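Local coordinates for glucose-binding protein (Thermus thermophilus HB27, PDB 2B3B) that binds glucose in a cleft between two lobes and probably serves as the solute-binding component of a sugar transport system, at residues N117-N122 / M274-S279; L172-A177 / G344-G349. All coordinates share one frame; numbering follows the deposited sequence.

Both contacts are buried and both reach the bound glucose, their centres about 11 Å apart, but are built differently. Interaction 1 is antiparallel strand pairing, with main-chain bonds along its middle and side-chain bonds at its ends, and presents a carboxylate to two sugar hydroxyls. Interaction 2 sets a helix against a turn, with one glutamate carboxylate accepting all three hydrogen bonds between the segments, and meets the sugar through a histidine. The two are joined directly: Met275 O of strand 272-280 probably accepts from Ser345 N (2.9 Å), and Ser121 OG, in segment 117-122, lies 2.5 Å from Glu174 OE2, a probable hydrogen bond. Interaction 2, the smaller, lies farther from the chain centre.

Interaction 1: residues N117-N122 / M274-S279; sequences NIHRSN and MMLSDS. With GLC (alpha-D-glucopyranose), chain G.
Asn117 and Asp278 are joined by two bonds: Asn117 ND2 donates to Asp278 OD2 (2.8 Å) in the plane of its amide, meeting the anti lone pair, while Asn117 OD1 accepts from Asp278 N (2.8 Å). The carboxylate so held accepts from GLC O2 on OD1 and from GLC O3 on OD2, each at 2.6 Å. Beside it Ser277 OG donates to Asn117 O. Between strands 119-120 and 272-280, His119 and Leu276 form an antiparallel hydrogen-bonded pair, and Ser121 N continues the ladder to Met274 O. At the far end Asn122 OD1 is gripped from opposite faces of its plane by Met274 N (2.9 Å) and Arg120 NE; Asn122 ND2 bonds Thr269, and Arg120 bonds Val272 O through NH2 and forms a salt bridge with Asp336. Leu276 CG sits between its backbone N and carbonyl carbon (chi1 57°), which lays it against His119 CB (3.6 Å); CD1 comes within 3.2 Å of GLC O2. The His119 ring, bonded to Asp243 and Lys312, turns an edge to Asp278 OD2. Ile118 CD1 packs on Met275 CE, and both touch Leu101 of helix 99-104. Carrying a sugar-binding aspartate into the cleft, the strand pair is consistent with the two-lobe fold of solute-binding proteins.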
loop_
_atom_site.group_PDB
_atom_site.type_symbol
_atom_site.label_atom_id
_atom_site.label_comp_id
_atom_site.label_asym_id
_atom_site.label_seq_id
_atom_site.Cartn_x
_atom_site.Cartn_y
_atom_site.Cartn_z
ATOM N N ASN A 117 5.205 0.198 -9.878
ATOM C CA ASN A 117 5.948 0.518 -8.695
ATOM C C ASN A 117 5.942 -0.620 -7.696
ATOM O O ASN A 117 5.284 -1.643 -7.904
ATOM C CB ASN A 117 5.382 1.801 -8.048
ATOM C CG ASN A 117 4.016 1.604 -7.368
ATOM O OD1 ASN A 117 3.521 0.492 -7.235
ATOM N ND2 ASN A 117 3.408 2.710 -6.930
ATOM N N ILE A 118 6.709 -0.421 -6.639
ATOM C CA ILE A 118 6.629 -1.213 -5.408
ATOM C C ILE A 118 6.531 -0.195 -4.251
ATOM O O ILE A 118 7.385 0.692 -4.134
ATOM C CB ILE A 118 7.885 -2.072 -5.171
ATOM C CG1 ILE A 118 8.147 -3.036 -6.358
ATOM C CG2 ILE A 118 7.785 -2.823 -3.836
ATOM C CD1 ILE A 118 7.164 -4.198 -6.416
ATOM N N HIS A 119 5.487 -0.312 -3.418
ATOM C CA HIS A 119 5.428 0.392 -2.128
ATOM C C HIS A 119 5.686 -0.598 -1.006
ATOM O O HIS A 119 5.432 -1.787 -1.128
ATOM C CB HIS A 119 4.068 1.064 -1.869
ATOM C CG HIS A 119 3.924 2.443 -2.435
ATOM N ND1 HIS A 119 4.672 3.513 -1.998
ATOM C CD2 HIS A 119 3.071 2.935 -3.368
ATOM C CE1 HIS A 119 4.309 4.595 -2.662
ATOM N NE2 HIS A 119 3.338 4.273 -3.495
ATOM N N ARG A 120 6.163 -0.079 0.111
ATOM C CA ARG A 120 6.352 -0.847 1.332
ATOM C C ARG A 120 5.348 -0.342 2.353
ATOM O O ARG A 120 5.174 0.872 2.489
ATOM C CB ARG A 120 7.746 -0.616 1.864
ATOM C CG ARG A 120 8.104 -1.451 3.069
ATOM C CD ARG A 120 9.526 -1.238 3.429
ATOM N NE ARG A 120 9.965 -2.138 4.486
ATOM C CZ ARG A 120 11.216 -2.227 4.932
ATOM N NH1 ARG A 120 12.166 -1.474 4.417
ATOM N NH2 ARG A 120 11.527 -3.090 5.886
ATOM N N SER A 121 4.713 -1.278 3.056
ATOM C CA SER A 121 3.688 -0.993 4.030
ATOM C C SER A 121 4.309 -0.712 5.404
ATOM O O SER A 121 3.899 0.235 6.082
ATOM C CB SER A 121 2.707 -2.174 4.132
ATOM O OG SER A 121 1.788 -2.004 5.203
ATOM N N ASN A 122 5.290 -1.528 5.794
ATOM C CA ASN A 122 5.786 -1.539 7.180
ATOM C C ASN A 122 6.936 -0.570 7.455
ATOM O O ASN A 122 8.082 -0.970 7.779
ATOM C CB ASN A 122 6.119 -2.976 7.630
ATOM C CG ASN A 122 7.247 -3.642 6.790
ATOM O OD1 ASN A 122 7.259 -3.590 5.559
ATOM N ND2 ASN A 122 8.181 -4.267 7.469
ATOM N N MET A 274 7.204 -5.711 3.609
ATOM C CA MET A 274 5.815 -6.007 3.320
ATOM C C MET A 274 5.430 -5.169 2.123
ATOM O O MET A 274 5.300 -3.944 2.214
ATOM C CB MET A 274 4.906 -5.712 4.521
ATOM C CG MET A 274 3.451 -6.030 4.236
ATOM S SD MET A 274 2.287 -5.826 5.623
ATOM C CE MET A 274 2.542 -7.330 6.525
ATOM N N MET A 275 5.259 -5.821 0.978
ATOM C CA MET A 275 5.152 -5.061 -0.270
ATOM C C MET A 275 3.731 -4.968 -0.721
ATOM O O MET A 275 2.868 -5.738 -0.277
ATOM C CB MET A 275 6.006 -5.684 -1.398
ATOM C CG MET A 275 5.653 -7.109 -1.772
ATOM S SD MET A 275 4.290 -7.329 -2.923
ATOM C CE MET A 275 4.915 -6.576 -4.427
ATOM N N LEU A 276 3.529 -4.028 -1.632
ATOM C CA LEU A 276 2.357 -3.936 -2.486
ATOM C C LEU A 276 2.792 -3.296 -3.798
ATOM O O LEU A 276 3.854 -2.724 -3.882
ATOM C CB LEU A 276 1.242 -3.093 -1.835
ATOM C CG LEU A 276 1.698 -1.672 -1.457
ATOM C CD1 LEU A 276 0.823 -0.653 -2.120
ATOM C CD2 LEU A 276 1.824 -1.435 0.070
ATOM N N SER A 277 1.946 -3.364 -4.805
ATOM C CA SER A 277 2.281 -2.839 -6.120
ATOM C C SER A 277 1.045 -2.263 -6.803
ATOM O O SER A 277 -0.003 -2.937 -6.951
ATOM C CB SER A 277 2.928 -3.945 -6.969
ATOM O OG SER A 277 3.348 -3.458 -8.222
ATOM N N ASP A 278 1.167 -1.004 -7.205
ATOM C CA ASP A 278 0.189 -0.377 -8.080
ATOM C C ASP A 278 0.440 -0.816 -9.527
ATOM O O ASP A 278 1.575 -0.782 -10.005
ATOM C CB ASP A 278 0.286 1.133 -7.976
ATOM C CG ASP A 278 -0.073 1.656 -6.584
ATOM O OD1 ASP A 278 -1.154 1.279 -6.067
ATOM O OD2 ASP A 278 0.724 2.450 -6.030
ATOM N N SER A 279 -0.625 -1.208 -10.215
ATOM C CA SER A 279 -0.530 -1.748 -11.554
ATOM C C SER A 279 -1.731 -1.285 -12.358
ATOM O O SER A 279 -2.732 -0.790 -11.803
ATOM C CB SER A 279 -0.400 -3.282 -11.484
ATOM O OG SER A 279 -1.634 -3.915 -11.227
HETATM C C1 GLC G . -2.799 2.594 -1.945
HETATM C C2 GLC G . -1.801 2.656 -3.154
HETATM C C3 GLC G . -0.822 3.838 -3.165
HETATM C C4 GLC G . -1.423 5.061 -2.465
HETATM C C5 GLC G . -1.867 4.703 -1.035
HETATM C C6 GLC G . -2.530 5.845 -0.247
HETATM O O1 GLC G . -2.909 1.377 -1.306
HETATM O O2 GLC G . -1.202 1.398 -3.510
HETATM O O3 GLC G . -0.560 4.179 -4.518
HETATM O O4 GLC G . -0.467 6.106 -2.408
HETATM O O5 GLC G . -2.794 3.632 -0.978
HETATM O O6 GLC G . -3.685 6.293 -0.893
#

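Interaction 2: residues L172-A177 / G344-G349; sequences LWESVA and GSLVHG. With GLC (alpha-D-glucopyranose), chain G.
A type I beta turn, Leu346 to Gly349, follows strand 341-344 and is held against helix 166-191 by the carboxylate of Glu174. OE1 of this residue accepts from two successive backbone amides, Leu346 N at 2.8 Å and Val347 N at 2.9 Å. The two donors arrive on the syn side but from opposite faces of the carboxylate plane, and the bond from Val347 is much the straighter, 170° against 132° at the hydrogen. OE2 offers its syn lone pair to Ser345 OG (2.9 Å) and also bonds Ser121 OG, beside strand 272-280. Glu174 CG stands between the backbone N and the carbonyl carbon (chi1 68°), and from there the extended chain carries the carboxylate straight to the turn. Ser345 OG has a second role: it accepts from His348 N at 2.8 Å, an ST motif that overlaps the start of the turn, so the hydroxyl both donates to the glutamate and receives the amide three residues on. With an alanine in place of Glu174, the amides of Leu346 and Val347 and the hydroxyl of Ser345 are likely to lose their shared acceptor and Ser121 OG its partner, leaving the turn freer to shift. Packing is lighter: Leu346 CD2 approaches Trp173 CZ3 at 4.1 Å, crossing it obliquely, while Ala177 CB lies over one face of the indole, which also meets the rings of Trp205 and Phe360. On the sugar side His348 ND1 lies 2.4 Å from GLC O1, a hydrogen bond whose very short length is doubtful, with the oxygen near the ring plane. Val347 CG1 covers one face of this imidazole, and His348 NE2 is hydrogen-bonded to His171 ND1, in helix 166-191.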
loop_
_atom_site.group_PDB
_atom_site.type_symbol
_atom_site.label_atom_id
_atom_site.label_comp_id
_atom_site.label_asym_id
_atom_site.label_seq_id
_atom_site.Cartn_x
_atom_site.Cartn_y
_atom_site.Cartn_z
ATOM N N LEU A 172 -1.813 -0.069 10.323
ATOM C CA LEU A 172 -1.081 -0.318 11.542
ATOM C C LEU A 172 -1.172 -1.778 11.969
ATOM O O LEU A 172 -0.163 -2.392 12.308
ATOM C CB LEU A 172 -1.595 0.582 12.649
ATOM C CG LEU A 172 -1.022 0.380 14.040
ATOM C CD1 LEU A 172 0.443 0.708 14.028
ATOM C CD2 LEU A 172 -1.800 1.332 14.956
ATOM N N TRP A 173 -2.375 -2.335 11.920
ATOM C CA TRP A 173 -2.596 -3.710 12.341
ATOM C C TRP A 173 -1.703 -4.691 11.575
ATOM O O TRP A 173 -1.158 -5.610 12.172
ATOM C CB TRP A 173 -4.066 -4.115 12.179
ATOM C CG TRP A 173 -4.345 -5.498 12.679
ATOM C CD1 TRP A 173 -4.680 -5.846 13.967
ATOM C CD2 TRP A 173 -4.288 -6.742 11.932
ATOM N NE1 TRP A 173 -4.828 -7.219 14.064
ATOM C CE2 TRP A 173 -4.611 -7.790 12.840
ATOM C CE3 TRP A 173 -3.997 -7.066 10.602
ATOM C CZ2 TRP A 173 -4.658 -9.133 12.452
ATOM C CZ3 TRP A 173 -4.029 -8.389 10.217
ATOM C CH2 TRP A 173 -4.371 -9.414 11.142
ATOM N N GLU A 174 -1.544 -4.511 10.263
ATOM C CA GLU A 174 -0.775 -5.511 9.497
ATOM C C GLU A 174 0.696 -5.498 9.867
ATOM O O GLU A 174 1.317 -6.548 9.900
ATOM C CB GLU A 174 -1.029 -5.442 7.979
ATOM C CG GLU A 174 -0.516 -4.192 7.235
ATOM C CD GLU A 174 -0.819 -4.274 5.748
ATOM O OE1 GLU A 174 -1.632 -5.147 5.354
ATOM O OE2 GLU A 174 -0.263 -3.474 4.965
ATOM N N SER A 175 1.237 -4.341 10.233
ATOM C CA SER A 175 2.601 -4.285 10.776
ATOM C C SER A 175 2.709 -5.008 12.120
ATOM O O SER A 175 3.658 -5.775 12.362
ATOM C CB SER A 175 3.055 -2.850 10.975
ATOM O OG SER A 175 3.639 -2.351 9.802
ATOM N N VAL A 176 1.759 -4.741 13.004
ATOM C CA VAL A 176 1.743 -5.403 14.317
ATOM C C VAL A 176 1.664 -6.897 14.087
ATOM O O VAL A 176 2.476 -7.624 14.623
ATOM C CB VAL A 176 0.587 -4.901 15.229
ATOM C CG1 VAL A 176 0.505 -5.704 16.536
ATOM C CG2 VAL A 176 0.766 -3.421 15.556
ATOM N N ALA A 177 0.702 -7.361 13.281
ATOM C CA ALA A 177 0.526 -8.795 13.018
ATOM C C ALA A 177 1.787 -9.440 12.459
ATOM O O ALA A 177 2.169 -10.527 12.896
ATOM C CB ALA A 177 -0.642 -9.031 12.063
ATOM N N GLY A 344 3.501 -9.964 1.458
ATOM C CA GLY A 344 2.561 -9.026 0.881
ATOM C C GLY A 344 1.628 -8.403 1.898
ATOM O O GLY A 344 1.353 -8.967 2.978
ATOM N N SER A 345 1.111 -7.239 1.524
ATOM C CA SER A 345 0.160 -6.483 2.334
ATOM C C SER A 345 -1.249 -7.066 2.175
ATOM O O SER A 345 -1.634 -7.560 1.098
ATOM C CB SER A 345 0.206 -4.989 1.944
ATOM O OG SER A 345 -0.969 -4.277 2.292
ATOM N N LEU A 346 -1.996 -7.023 3.275
ATOM C CA LEU A 346 -3.421 -7.273 3.267
ATOM C C LEU A 346 -4.179 -6.026 2.828
ATOM O O LEU A 346 -5.062 -6.082 1.964
ATOM C CB LEU A 346 -3.905 -7.649 4.692
ATOM C CG LEU A 346 -5.386 -7.412 5.012
ATOM C CD1 LEU A 346 -6.267 -8.342 4.205
ATOM C CD2 LEU A 346 -5.656 -7.652 6.523
ATOM N N VAL A 347 -3.862 -4.899 3.462
ATOM C CA VAL A 347 -4.659 -3.701 3.287
ATOM C C VAL A 347 -4.519 -3.161 1.868
ATOM O O VAL A 347 -5.464 -2.536 1.342
ATOM C CB VAL A 347 -4.324 -2.628 4.356
ATOM C CG1 VAL A 347 -5.095 -1.342 4.095
ATOM C CG2 VAL A 347 -4.715 -3.183 5.740
ATOM N N HIS A 348 -3.394 -3.483 1.237
ATOM C CA HIS A 348 -3.098 -3.006 -0.110
ATOM C C HIS A 348 -3.030 -4.137 -1.161
ATOM O O HIS A 348 -2.261 -4.047 -2.129
ATOM C CB HIS A 348 -1.862 -2.133 -0.078
ATOM C CG HIS A 348 -1.961 -1.040 0.946
ATOM N ND1 HIS A 348 -2.704 0.116 0.749
ATOM C CD2 HIS A 348 -1.494 -0.980 2.214
ATOM C CE1 HIS A 348 -2.642 0.855 1.843
ATOM N NE2 HIS A 348 -1.938 0.202 2.758
ATOM N N GLY A 349 -3.835 -5.179 -0.922
ATOM C CA GLY A 349 -4.329 -6.054 -1.979
ATOM C C GLY A 349 -3.488 -7.223 -2.448
ATOM O O GLY A 349 -3.900 -7.945 -3.367
HETATM C C1 GLC G . -2.799 2.594 -1.945
HETATM C C2 GLC G . -1.801 2.656 -3.154
HETATM C C3 GLC G . -0.822 3.838 -3.165
HETATM C C4 GLC G . -1.423 5.061 -2.465
HETATM C C5 GLC G . -1.867 4.703 -1.035
HETATM C C6 GLC G . -2.530 5.845 -0.247
HETATM O O1 GLC G . -2.909 1.377 -1.306
HETATM O O2 GLC G . -1.202 1.398 -3.510
HETATM O O3 GLC G . -0.560 4.179 -4.518
HETATM O O4 GLC G . -0.467 6.106 -2.408
HETATM O O5 GLC G . -2.794 3.632 -0.978
HETATM O O6 GLC G . -3.685 6.293 -0.893
#